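Local coordinates for protein beta-lactamase (Francisella tularensis subsp. tularensis, PDB 3P09) that probably hydrolyses beta-lactams to substituted beta-amino acids, as a member of the class A beta-lactamase family linked to antibiotic resistance, at residues P90-Q93 against D94-G97; T112-I115 against S116-N119; L140-L143 against N144-I147; A159-P162 against E163-T167; I193-K196 against K197-D200. One frame throughout, in Å; residues are numbered along the deposited sequence.

Five local contacts, met in series along one chain, illustrate how turns and helix starts are built in a class A beta-lactamase. Contacts 1 and 2 have centres 13 Å apart and touch: strands 88-90 and 112-114 pair in a two-stranded antiparallel sheet, each leading toward a short helix. Contact 3 is the start of helix 140-149. It touches contact 4, the loop 159-167, through Leu140 and Ala159, and contact 5, the start of helix 196-208, through Phe146 and Ile193. Contacts 1 and 5 lie farthest apart, with centres 30 Å from each other. Contact 4 reaches the probable active site through Glu161, while the others form helix starts and turns.

Contact 1 of 5, residues P90-Q93 against D94-G97; sequences PINQ and DDIG
Asp95 and Asn92 both hold CG anti to their own carbonyl carbon and beside the backbone N, and in Asp95 this setting (chi1 -77°) turns the carboxylate back past the start of helix 93-96 to the peptide of Asn92. There Asn92 N donates to Asp95 OD2 at 2.9 Å in a nearly straight bond, 168° at the hydrogen, arriving on the anti side of the carboxylate and tilted from its plane. The return bond runs from Asp95 N to Asn92 O, 2.8 Å, with the donor well above the carbonyl plane, so the same two residues are tied twice. A water donates to Asp95 OD2 at 2.6 Å and to Pro90 O at 2.7 Å, extending the link two residues further back, while OD1 pairs with Arg135 of helix 127-137 in a salt bridge.

One residue on, Gln93 O takes two donors: Ile96 N at 2.9 Å from above the carbonyl plane and Gly97 N at 3.1 Å within it. Gly97, with positive phi, ends this single, weakly bonded helical turn (93-96) that follows strand 88-90. The Gln93 chain, bent at chi2, swings OE1 to 3.9 Å from Ile96 CB.

With N-H, water and guanidinium donors shared between its two oxygens, the Asp95 carboxylate is probably ionised, and it joins the turn after strand 88-90 to helix 127-137.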
loop_
_atom_site.group_PDB
_atom_site.type_symbol
_atom_site.label_atom_id
_atom_site.label_comp_id
_atom_site.label_asym_id
_atom_site.label_seq_id
_atom_site.Cartn_x
_atom_site.Cartn_y
_atom_site.Cartn_z
ATOM N N PRO A 90 1.280 -3.574 24.947
ATOM C CA PRO A 90 1.247 -2.263 25.604
ATOM C C PRO A 90 1.561 -1.127 24.632
ATOM O O PRO A 90 2.483 -1.238 23.830
ATOM C CB PRO A 90 2.355 -2.378 26.656
ATOM C CG PRO A 90 2.428 -3.834 26.957
ATOM C CD PRO A 90 2.169 -4.520 25.639
ATOM N N ILE A 91 0.780 -0.056 24.686
ATOM C CA ILE A 91 1.061 1.128 23.882
ATOM C C ILE A 91 1.685 2.170 24.805
ATOM O O ILE A 91 1.036 2.635 25.737
ATOM C CB ILE A 91 -0.221 1.708 23.249
ATOM C CG1 ILE A 91 -0.954 0.629 22.447
ATOM C CG2 ILE A 91 0.106 2.901 22.367
ATOM C CD1 ILE A 91 -0.064 -0.132 21.492
ATOM N N ASN A 92 2.946 2.514 24.556
ATOM C CA ASN A 92 3.673 3.460 25.403
ATOM C C ASN A 92 3.862 4.805 24.701
ATOM O O ASN A 92 3.850 4.875 23.473
ATOM C CB ASN A 92 5.037 2.875 25.796
ATOM C CG ASN A 92 4.913 1.529 26.501
ATOM O OD1 ASN A 92 4.080 1.357 27.392
ATOM N ND2 ASN A 92 5.729 0.568 26.094
ATOM N N GLN A 93 4.055 5.867 25.478
ATOM C CA GLN A 93 4.202 7.204 24.911
ATOM C C GLN A 93 5.360 7.257 23.927
ATOM O O GLN A 93 5.263 7.880 22.875
ATOM C CB GLN A 93 4.420 8.249 26.013
ATOM C CG GLN A 93 4.295 9.683 25.508
ATOM C CD GLN A 93 2.917 9.978 24.923
ATOM O OE1 GLN A 93 2.791 10.328 23.749
ATOM N NE2 GLN A 93 1.879 9.844 25.743
ATOM N N ASP A 94 6.454 6.588 24.270
ATOM C CA ASP A 94 7.626 6.568 23.406
ATOM C C ASP A 94 7.356 5.840 22.084
ATOM O O ASP A 94 8.103 5.986 21.130
ATOM C CB ASP A 94 8.826 5.961 24.137
ATOM C CG ASP A 94 8.542 4.573 24.679
ATOM O OD1 ASP A 94 9.042 4.257 25.780
ATOM O OD2 ASP A 94 7.828 3.795 24.007
ATOM N N ASP A 95 6.283 5.059 22.027
ATOM C CA ASP A 95 5.880 4.434 20.768
ATOM C C ASP A 95 5.369 5.497 19.803
ATOM O O ASP A 95 5.573 5.404 18.587
ATOM C CB ASP A 95 4.786 3.395 21.016
ATOM C CG ASP A 95 5.327 2.113 21.592
ATOM O OD1 ASP A 95 6.458 1.738 21.218
ATOM O OD2 ASP A 95 4.629 1.478 22.413
ATOM N N ILE A 96 4.693 6.501 20.360
ATOM C CA ILE A 96 4.140 7.593 19.575
ATOM C C ILE A 96 5.287 8.502 19.158
ATOM O O ILE A 96 5.426 8.826 17.984
ATOM C CB ILE A 96 3.096 8.416 20.368
ATOM C CG1 ILE A 96 1.975 7.516 20.899
ATOM C CG2 ILE A 96 2.512 9.523 19.506
ATOM C CD1 ILE A 96 1.360 6.650 19.850
ATOM N N GLY A 97 6.107 8.909 20.126
ATOM C CA GLY A 97 7.268 9.744 19.843
ATOM C C GLY A 97 6.860 11.071 19.231
ATOM O O GLY A 97 5.955 11.735 19.733
HETATM O O HOH W 1 5.019 -1.013 22.887
#

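Contact 2 of 5, residues T112-I115 against S116-N119; sequences TLTI and SQLN
Thr114 is still extended and Ile115 is already helical, so the chain passes from strand 112-114 into helix 115-123 without a linking loop. The first helical bonds follow at once, Leu118 N to Thr114 O at 3.0 Å and Asn119 N to Ile115 O at 2.8 Å. Upstream, the strand pairs with 88-90 in a small antiparallel sheet, Leu113 being bonded to Ile89 through the backbone.

The junction itself is a capping box, a classic way of starting a helix, in which an N-cap side chain and the residue three places later each accept the other's backbone N-H. Thr114 is the N-cap. Its OG1 lies between the backbone N and the carbonyl carbon (chi1 66°), where it accepts from Gln117 N at 3.0 Å. Gln117 answers by running extended beyond CG and across the threonine at about a right angle; its OE1 takes the N-H of Thr114 at 2.8 Å, in the carbonyl plane and on a lone pair, with 163° at the hydrogen. This amide oxygen also rests 3.4 Å from Leu113 CD2, and the methylene CG of Gln117 sits 3.2 Å from Thr114 OG1.

On the buried side Leu113 CD1 meets Leu118 CD2 at 4.1 Å, and Leu118 goes on to pack against Ala129, Ile132 and Leu133 of helix 127-137. Ser116 OG and Asn119 ND2 both bond to the hydroxyl of Tyr205, which ties this first turn to helix 196-208.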
loop_
_atom_site.group_PDB
_atom_site.type_symbol
_atom_site.label_atom_id
_atom_site.label_comp_id
_atom_site.label_asym_id
_atom_site.label_seq_id
_atom_site.Cartn_x
_atom_site.Cartn_y
_atom_site.Cartn_z
ATOM N N THR A 112 -3.490 -1.312 26.294
ATOM C CA THR A 112 -2.951 -2.300 25.367
ATOM C C THR A 112 -3.861 -2.440 24.165
ATOM O O THR A 112 -5.049 -2.170 24.251
ATOM C CB THR A 112 -2.837 -3.700 25.997
ATOM O OG1 THR A 112 -4.151 -4.176 26.317
ATOM C CG2 THR A 112 -1.970 -3.674 27.256
ATOM N N LEU A 113 -3.286 -2.882 23.057
ATOM C CA LEU A 113 -4.024 -3.192 21.836
ATOM C C LEU A 113 -3.575 -4.584 21.370
ATOM O O LEU A 113 -2.405 -4.945 21.544
ATOM C CB LEU A 113 -3.706 -2.158 20.747
ATOM C CG LEU A 113 -4.329 -0.764 20.898
ATOM C CD1 LEU A 113 -3.891 0.149 19.734
ATOM C CD2 LEU A 113 -5.839 -0.883 20.931
ATOM N N THR A 114 -4.483 -5.370 20.792
ATOM C CA THR A 114 -4.074 -6.662 20.235
ATOM C C THR A 114 -3.273 -6.437 18.952
ATOM O O THR A 114 -3.350 -5.374 18.345
ATOM C CB THR A 114 -5.266 -7.552 19.886
ATOM O OG1 THR A 114 -5.999 -6.945 18.821
ATOM C CG2 THR A 114 -6.179 -7.746 21.096
ATOM N N ILE A 115 -2.505 -7.443 18.540
ATOM C CA ILE A 115 -1.821 -7.388 17.249
ATOM C C ILE A 115 -2.823 -7.093 16.123
ATOM O O ILE A 115 -2.554 -6.280 15.228
ATOM C CB ILE A 115 -1.074 -8.711 16.976
ATOM C CG1 ILE A 115 0.145 -8.845 17.903
ATOM C CG2 ILE A 115 -0.676 -8.831 15.499
ATOM C CD1 ILE A 115 1.307 -7.917 17.557
ATOM N N SER A 116 -3.991 -7.730 16.166
ATOM C CA SER A 116 -4.977 -7.493 15.108
ATOM C C SER A 116 -5.443 -6.045 15.088
ATOM O O SER A 116 -5.641 -5.467 14.020
ATOM C CB SER A 116 -6.191 -8.423 15.212
ATOM O OG SER A 116 -7.019 -8.279 14.055
ATOM N N GLN A 117 -5.634 -5.455 16.267
ATOM C CA GLN A 117 -6.018 -4.046 16.331
ATOM C C GLN A 117 -4.928 -3.146 15.760
ATOM O O GLN A 117 -5.218 -2.091 15.178
ATOM C CB GLN A 117 -6.319 -3.629 17.778
ATOM C CG GLN A 117 -7.637 -4.196 18.291
ATOM C CD GLN A 117 -7.877 -3.883 19.744
ATOM O OE1 GLN A 117 -6.984 -4.040 20.579
ATOM N NE2 GLN A 117 -9.088 -3.424 20.060
ATOM N N LEU A 118 -3.676 -3.541 15.953
ATOM C CA LEU A 118 -2.551 -2.770 15.428
ATOM C C LEU A 118 -2.473 -2.919 13.917
ATOM O O LEU A 118 -2.105 -1.984 13.222
ATOM C CB LEU A 118 -1.233 -3.206 16.084
ATOM C CG LEU A 118 -1.104 -2.754 17.538
ATOM C CD1 LEU A 118 -0.153 -3.648 18.353
ATOM C CD2 LEU A 118 -0.656 -1.303 17.579
ATOM N N ASN A 119 -2.809 -4.105 13.415
ATOM C CA ASN A 119 -2.881 -4.306 11.973
ATOM C C ASN A 119 -3.873 -3.343 11.349
ATOM O O ASN A 119 -3.585 -2.713 10.344
ATOM C CB ASN A 119 -3.316 -5.731 11.630
ATOM C CG ASN A 119 -2.213 -6.742 11.797
ATOM O OD1 ASN A 119 -1.028 -6.396 11.846
ATOM N ND2 ASN A 119 -2.589 -8.013 11.843
#

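Contact 3 of 5, residues L140-L143 against N144-I147; sequences LQNL and NKFI. With SO4 (sulfate ion), chain E.
An anion held at a helix N-terminus is the motif here: Leu140 and Gln141 open helix 140-149, whose next turn, Asn144 and Lys145, bonds back to them, and a sulfate, probably from the crystallisation liquor, sits over the first N-H groups. Gln141 N donates to sulfate O4 at 3.1 Å, 166° at the hydrogen, while Leu140 N reaches O1 only weakly at 3.4 Å. The Gln141 chain, extended beyond CG, runs past the ion and adds a weak bond from NE2. The helix dipole would be expected to favour such an ion.

Behind it the backbone is regular. Asn144 N bonds to Leu140 O at 2.9 Å and Lys145 N to Gln141 O at 3.0 Å, with Phe146 and Ile147 continuing the pattern to Asn142 and Leu143. Lys145 lies alongside Asn142 and points the same way, its NZ 3.1 Å from Asn142 OD1; Asn142 ND2 bonds to Leu137 O of the preceding helix. The amide of Asn144 has its own partner beyond the helix, ND2 donating to Ile157 O.

Leu143, Phe146 and Ile147 face helix 66-80. With CG anti to the backbone N (chi1 177°), Leu143 sets it beside its own carbonyl carbon, on the side where Ile147 follows one turn later. There Leu143 CG lies 4.1 Å from Ile147 CD1, and Ile147 CG1 sits 3.3 Å from Leu143 O.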
loop_
_atom_site.group_PDB
_atom_site.type_symbol
_atom_site.label_atom_id
_atom_site.label_comp_id
_atom_site.label_asym_id
_atom_site.label_seq_id
_atom_site.Cartn_x
_atom_site.Cartn_y
_atom_site.Cartn_z
ATOM N N LEU A 140 13.151 -5.282 10.884
ATOM C CA LEU A 140 13.088 -5.109 9.435
ATOM C C LEU A 140 13.643 -6.270 8.632
ATOM O O LEU A 140 13.198 -6.523 7.507
ATOM C CB LEU A 140 13.814 -3.826 9.037
ATOM C CG LEU A 140 13.064 -2.577 9.476
ATOM C CD1 LEU A 140 13.892 -1.347 9.181
ATOM C CD2 LEU A 140 11.718 -2.513 8.746
ATOM N N GLN A 141 14.634 -6.964 9.187
ATOM C CA GLN A 141 15.206 -8.095 8.485
ATOM C C GLN A 141 14.142 -9.151 8.235
ATOM O O GLN A 141 14.063 -9.716 7.145
ATOM C CB GLN A 141 16.392 -8.677 9.253
ATOM C CG GLN A 141 17.581 -7.740 9.322
ATOM C CD GLN A 141 18.782 -8.375 9.993
ATOM O OE1 GLN A 141 19.764 -8.717 9.333
ATOM N NE2 GLN A 141 18.707 -8.545 11.312
ATOM N N ASN A 142 13.304 -9.399 9.234
ATOM C CA ASN A 142 12.219 -10.361 9.085
ATOM C C ASN A 142 11.185 -9.933 8.052
ATOM O O ASN A 142 10.660 -10.760 7.302
ATOM C CB ASN A 142 11.543 -10.641 10.429
ATOM C CG ASN A 142 12.374 -11.556 11.302
ATOM O OD1 ASN A 142 13.245 -12.266 10.804
ATOM N ND2 ASN A 142 12.112 -11.548 12.603
ATOM N N LEU A 143 10.878 -8.642 8.035
ATOM C CA LEU A 143 9.966 -8.101 7.039
ATOM C C LEU A 143 10.504 -8.318 5.628
ATOM O O LEU A 143 9.779 -8.787 4.752
ATOM C CB LEU A 143 9.711 -6.614 7.290
ATOM C CG LEU A 143 8.828 -5.884 6.279
ATOM C CD1 LEU A 143 7.493 -6.599 6.122
ATOM C CD2 LEU A 143 8.630 -4.429 6.719
ATOM N N ASN A 144 11.769 -7.968 5.405
ATOM C CA ASN A 144 12.380 -8.172 4.094
ATOM C C ASN A 144 12.455 -9.647 3.690
ATOM O O ASN A 144 12.277 -9.980 2.524
ATOM C CB ASN A 144 13.752 -7.516 4.035
ATOM C CG ASN A 144 13.658 -6.010 4.001
ATOM O OD1 ASN A 144 12.934 -5.444 3.182
ATOM N ND2 ASN A 144 14.361 -5.350 4.913
ATOM N N LYS A 145 12.709 -10.530 4.653
ATOM C CA LYS A 145 12.598 -11.965 4.380
ATOM C C LYS A 145 11.195 -12.327 3.877
ATOM O O LYS A 145 11.035 -13.069 2.912
ATOM C CB LYS A 145 12.947 -12.792 5.628
ATOM C CG LYS A 145 14.438 -12.786 5.958
ATOM C CD LYS A 145 14.819 -13.870 6.976
ATOM C CE LYS A 145 14.396 -13.505 8.395
ATOM N NZ LYS A 145 14.786 -14.548 9.395
ATOM N N PHE A 146 10.169 -11.802 4.534
ATOM C CA PHE A 146 8.811 -12.099 4.093
ATOM C C PHE A 146 8.533 -11.562 2.687
ATOM O O PHE A 146 7.951 -12.249 1.848
ATOM C CB PHE A 146 7.772 -11.571 5.084
ATOM C CG PHE A 146 6.361 -11.811 4.640
ATOM C CD1 PHE A 146 5.804 -13.083 4.726
ATOM C CD2 PHE A 146 5.592 -10.782 4.139
ATOM C CE1 PHE A 146 4.511 -13.321 4.309
ATOM C CE2 PHE A 146 4.292 -11.013 3.727
ATOM C CZ PHE A 146 3.753 -12.287 3.808
ATOM N N ILE A 147 8.961 -10.334 2.428
ATOM C CA ILE A 147 8.805 -9.747 1.104
ATOM C C ILE A 147 9.440 -10.648 0.024
ATOM O O ILE A 147 8.846 -10.895 -1.036
ATOM C CB ILE A 147 9.389 -8.322 1.089
ATOM C CG1 ILE A 147 8.548 -7.425 1.999
ATOM C CG2 ILE A 147 9.412 -7.741 -0.310
ATOM C CD1 ILE A 147 9.103 -6.031 2.152
HETATM S S SO4 E . 16.757 -4.862 12.134
HETATM O O1 SO4 E . 15.713 -3.988 12.673
HETATM O O2 SO4 E . 17.332 -4.248 10.939
HETATM O O3 SO4 E . 17.805 -5.041 13.134
HETATM O O4 SO4 E . 16.190 -6.165 11.784
#

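Contact 4 of 5, residues A159-P162 against E163-T167; sequences ADEP and EINYT
Between Asp160 and Ile164 the backbone turns at a cis peptide before Pro162, closed by Ile164 N to Asp160 O at 2.8 Å, and enters a short 3-10 segment, 163-165, where Asn165 N donates to Pro162 O at 2.9 Å. The Glu-Pro-Glu-Ile-Asn run fits the Omega loop of class A beta-lactamases, and Glu161 matches the glutamate that in relatives is thought to activate the hydrolytic water.

Glu161 is bent at chi2 (-82°), which folds its carboxylate back over the turn. OE1 receives a weak bond from Asn165 ND2 at 3.4 Å, the carboxylate and amide planes 64° apart. OE2 lies 3.6 Å from Ile164 CG2 and faces Ser64 and Lys67, with which its interactions are weak; these two fit the SxxK pattern of the family.

A water lies across the turn, donating to Asp160 OD1 and accepting from Glu163 N, both at 3.1 Å. Ala159 CB packs on the aliphatic part of Glu163, whereas Ala159 O is buried with no polar partner in the model. Pro162 runs alongside Tyr166, and its O sits over one face of the tyrosine ring, 3.5 Å above the plane and offset toward the rim.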
loop_
_atom_site.group_PDB
_atom_site.type_symbol
_atom_site.label_atom_id
_atom_site.label_comp_id
_atom_site.label_asym_id
_atom_site.label_seq_id
_atom_site.Cartn_x
_atom_site.Cartn_y
_atom_site.Cartn_z
ATOM N N ALA A 159 14.048 1.006 6.413
ATOM C CA ALA A 159 13.675 1.751 7.607
ATOM C C ALA A 159 12.176 1.676 7.869
ATOM O O ALA A 159 11.395 1.271 7.009
ATOM C CB ALA A 159 14.126 3.210 7.484
ATOM N N ASP A 160 11.786 2.061 9.077
ATOM C CA ASP A 160 10.379 2.191 9.408
ATOM C C ASP A 160 10.005 3.674 9.388
ATOM O O ASP A 160 10.637 4.444 8.665
ATOM C CB ASP A 160 10.044 1.481 10.724
ATOM C CG ASP A 160 10.855 1.987 11.896
ATOM O OD1 ASP A 160 11.380 3.120 11.818
ATOM O OD2 ASP A 160 10.944 1.249 12.905
ATOM N N GLU A 161 8.983 4.074 10.142
ATOM C CA GLU A 161 8.462 5.443 10.064
ATOM C C GLU A 161 9.201 6.360 11.011
ATOM O O GLU A 161 9.448 5.986 12.151
ATOM C CB GLU A 161 6.958 5.485 10.421
ATOM C CG GLU A 161 5.999 4.912 9.363
ATOM C CD GLU A 161 5.688 5.899 8.255
ATOM O OE1 GLU A 161 5.818 7.116 8.490
ATOM O OE2 GLU A 161 5.313 5.462 7.146
ATOM N N PRO A 162 9.505 7.590 10.564
ATOM C CA PRO A 162 9.154 8.148 9.253
ATOM C C PRO A 162 10.279 8.060 8.212
ATOM O O PRO A 162 10.104 8.510 7.070
ATOM C CB PRO A 162 8.895 9.617 9.581
ATOM C CG PRO A 162 9.824 9.910 10.688
ATOM C CD PRO A 162 10.019 8.629 11.472
ATOM N N GLU A 163 11.411 7.484 8.590
ATOM C CA GLU A 163 12.583 7.470 7.705
ATOM C C GLU A 163 12.302 6.789 6.355
ATOM O O GLU A 163 12.900 7.149 5.349
ATOM C CB GLU A 163 13.795 6.824 8.393
ATOM C CG GLU A 163 15.051 6.835 7.526
ATOM C CD GLU A 163 16.299 6.353 8.246
ATOM O OE1 GLU A 163 16.175 5.685 9.296
ATOM O OE2 GLU A 163 17.415 6.644 7.751
ATOM N N ILE A 164 11.390 5.818 6.344
ATOM C CA ILE A 164 10.994 5.125 5.111
ATOM C C ILE A 164 10.583 6.110 4.019
ATOM O O ILE A 164 10.650 5.801 2.830
ATOM C CB ILE A 164 9.825 4.127 5.367
ATOM C CG1 ILE A 164 9.394 3.406 4.082
ATOM C CG2 ILE A 164 8.589 4.858 5.914
ATOM C CD1 ILE A 164 10.315 2.361 3.596
ATOM N N ASN A 165 10.153 7.300 4.419
ATOM C CA ASN A 165 9.639 8.277 3.463
ATOM C C ASN A 165 10.705 9.010 2.651
ATOM O O ASN A 165 10.390 9.692 1.672
ATOM C CB ASN A 165 8.762 9.302 4.186
ATOM C CG ASN A 165 7.487 8.691 4.704
ATOM O OD1 ASN A 165 6.778 8.020 3.969
ATOM N ND2 ASN A 165 7.205 8.894 5.975
ATOM N N TYR A 166 11.960 8.881 3.060
ATOM C CA TYR A 166 13.035 9.655 2.446
ATOM C C TYR A 166 13.789 8.829 1.435
ATOM O O TYR A 166 14.314 7.762 1.748
ATOM C CB TYR A 166 14.005 10.156 3.500
ATOM C CG TYR A 166 13.307 10.635 4.743
ATOM C CD1 TYR A 166 12.124 11.356 4.661
ATOM C CD2 TYR A 166 13.822 10.351 6.003
ATOM C CE1 TYR A 166 11.463 11.782 5.803
ATOM C CE2 TYR A 166 13.180 10.784 7.151
ATOM C CZ TYR A 166 12.002 11.497 7.041
ATOM O OH TYR A 166 11.371 11.920 8.185
ATOM N N THR A 167 13.817 9.316 0.204
ATOM C CA THR A 167 14.490 8.590 -0.852
ATOM C C THR A 167 15.429 9.540 -1.564
ATOM O O THR A 167 15.493 10.732 -1.249
ATOM C CB THR A 167 13.478 8.022 -1.891
ATOM O OG1 THR A 167 12.670 9.084 -2.423
ATOM C CG2 THR A 167 12.563 6.984 -1.246
HETATM O O HOH W 2 12.284 6.009 11.116
#

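Contact 5 of 5, residues I193-K196 against K197-D200; sequences ILDK and KHKD. With SO4 (sulfate ion), chain C.
Asp195, which reaches round to His198, can be followed outward atom by atom. Its CB lies 3.3 Å from O3 of a sulfate, probably from the crystallisation liquor, whose O1 accepts from Lys196 N. Next, CG stands between the backbone N and the carbonyl carbon (chi1 60°), folding the carboxylate back over the first helical turn. At the tip OD1 takes two donors from one residue: His198 ND1 at 2.7 Å, on the syn side, and His198 N at 3.0 Å, nearly in line with the C-O bond. OD1 lies almost in the imidazole plane, at the ring edge, although carboxylate and ring are turned 37° against each other. OD2 stays farther off, 3.6 Å from His198 ND1.

With ND1 thus engaged and NE2 bonded to Asp78 of helix 66-80, both ring nitrogens face carboxylates, which fixes the rotation of the imidazole and may favour its protonated form. Leu194 packs beside it, touching Leu75 and Met79 of the same helix, and its CB lies 3.8 Å from Lys199 CG. Lys199 bends at chi3 over Leu194 O on its way to Gly191 O.

A salt bridge also spans the turn. The Lys196 chain curls at chi4 to put NZ 2.8 Å from Asp200 OD2, on its syn lone pair, and the same two residues share the backbone bond from Asp200 N to Lys196 O. An aspartate N-cap whose carboxylate accepts the N-H three residues on is a common way for a helix to start, and here it opens helix 196-208.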
loop_
_atom_site.group_PDB
_atom_site.type_symbol
_atom_site.label_atom_id
_atom_site.label_comp_id
_atom_site.label_asym_id
_atom_site.label_seq_id
_atom_site.Cartn_x
_atom_site.Cartn_y
_atom_site.Cartn_z
ATOM N N ILE A 193 -0.100 -17.856 -0.179
ATOM C CA ILE A 193 0.756 -17.747 0.998
ATOM C C ILE A 193 -0.026 -17.673 2.304
ATOM O O ILE A 193 0.342 -18.327 3.279
ATOM C CB ILE A 193 1.751 -16.587 0.908
ATOM C CG1 ILE A 193 1.016 -15.303 0.601
ATOM C CG2 ILE A 193 2.814 -16.865 -0.152
ATOM C CD1 ILE A 193 1.309 -14.259 1.609
ATOM N N LEU A 194 -1.084 -16.860 2.330
ATOM C CA LEU A 194 -1.998 -16.835 3.462
ATOM C C LEU A 194 -3.126 -17.830 3.202
ATOM O O LEU A 194 -3.505 -18.040 2.056
ATOM C CB LEU A 194 -2.593 -15.430 3.642
ATOM C CG LEU A 194 -1.595 -14.329 3.975
ATOM C CD1 LEU A 194 -2.328 -13.009 4.241
ATOM C CD2 LEU A 194 -0.754 -14.747 5.160
ATOM N N ASP A 195 -3.679 -18.433 4.253
ATOM C CA ASP A 195 -4.784 -19.369 4.049
ATOM C C ASP A 195 -6.093 -18.606 3.980
ATOM O O ASP A 195 -6.101 -17.389 4.130
ATOM C CB ASP A 195 -4.829 -20.440 5.136
ATOM C CG ASP A 195 -5.011 -19.863 6.523
ATOM O OD1 ASP A 195 -5.435 -18.694 6.646
ATOM O OD2 ASP A 195 -4.737 -20.594 7.501
ATOM N N LYS A 196 -7.202 -19.314 3.779
ATOM C CA LYS A 196 -8.484 -18.638 3.621
ATOM C C LYS A 196 -8.800 -17.682 4.766
ATOM O O LYS A 196 -9.181 -16.542 4.535
ATOM C CB LYS A 196 -9.636 -19.628 3.446
ATOM C CG LYS A 196 -10.980 -18.934 3.240
ATOM C CD LYS A 196 -12.128 -19.928 3.135
ATOM C CE LYS A 196 -13.382 -19.257 2.590
ATOM N NZ LYS A 196 -13.777 -18.051 3.382
ATOM N N LYS A 197 -8.660 -18.139 6.002
ATOM C CA LYS A 197 -9.010 -17.275 7.125
ATOM C C LYS A 197 -8.187 -15.991 7.121
ATOM O O LYS A 197 -8.698 -14.908 7.419
ATOM C CB LYS A 197 -8.840 -17.993 8.462
ATOM C CG LYS A 197 -9.296 -17.149 9.642
ATOM C CD LYS A 197 -9.488 -17.982 10.904
ATOM C CE LYS A 197 -8.181 -18.165 11.654
ATOM N NZ LYS A 197 -7.599 -16.856 12.057
ATOM N N HIS A 198 -6.906 -16.108 6.792
ATOM C CA HIS A 198 -6.023 -14.947 6.856
ATOM C C HIS A 198 -6.142 -14.034 5.652
ATOM O O HIS A 198 -5.959 -12.822 5.784
ATOM C CB HIS A 198 -4.570 -15.359 7.098
ATOM C CG HIS A 198 -4.340 -15.942 8.459
ATOM N ND1 HIS A 198 -4.627 -17.255 8.761
ATOM C CD2 HIS A 198 -3.879 -15.381 9.602
ATOM C CE1 HIS A 198 -4.338 -17.484 10.032
ATOM N NE2 HIS A 198 -3.887 -16.362 10.566
ATOM N N LYS A 199 -6.444 -14.604 4.484
ATOM C CA LYS A 199 -6.803 -13.776 3.337
ATOM C C LYS A 199 -8.023 -12.902 3.660
ATOM O O LYS A 199 -8.029 -11.700 3.396
ATOM C CB LYS A 199 -7.058 -14.633 2.086
ATOM C CG LYS A 199 -5.773 -15.222 1.503
ATOM C CD LYS A 199 -5.988 -15.857 0.139
ATOM C CE LYS A 199 -6.461 -17.278 0.251
ATOM N NZ LYS A 199 -6.101 -18.015 -0.994
ATOM N N ASP A 200 -9.053 -13.509 4.241
ATOM C CA ASP A 200 -10.283 -12.776 4.518
ATOM C C ASP A 200 -10.013 -11.608 5.480
ATOM O O ASP A 200 -10.578 -10.523 5.354
ATOM C CB ASP A 200 -11.351 -13.726 5.068
ATOM C CG ASP A 200 -11.925 -14.653 3.991
ATOM O OD1 ASP A 200 -11.752 -14.357 2.786
ATOM O OD2 ASP A 200 -12.557 -15.675 4.349
HETATM S S SO4 C . -5.746 -22.984 2.495
HETATM O O1 SO4 C . -6.666 -21.922 2.088
HETATM O O2 SO4 C . -4.364 -22.552 2.301
HETATM O O3 SO4 C . -5.973 -23.294 3.903
HETATM O O4 SO4 C . -5.974 -24.181 1.693
HETATM O O HOH W 3 -3.782 -20.128 0.376
#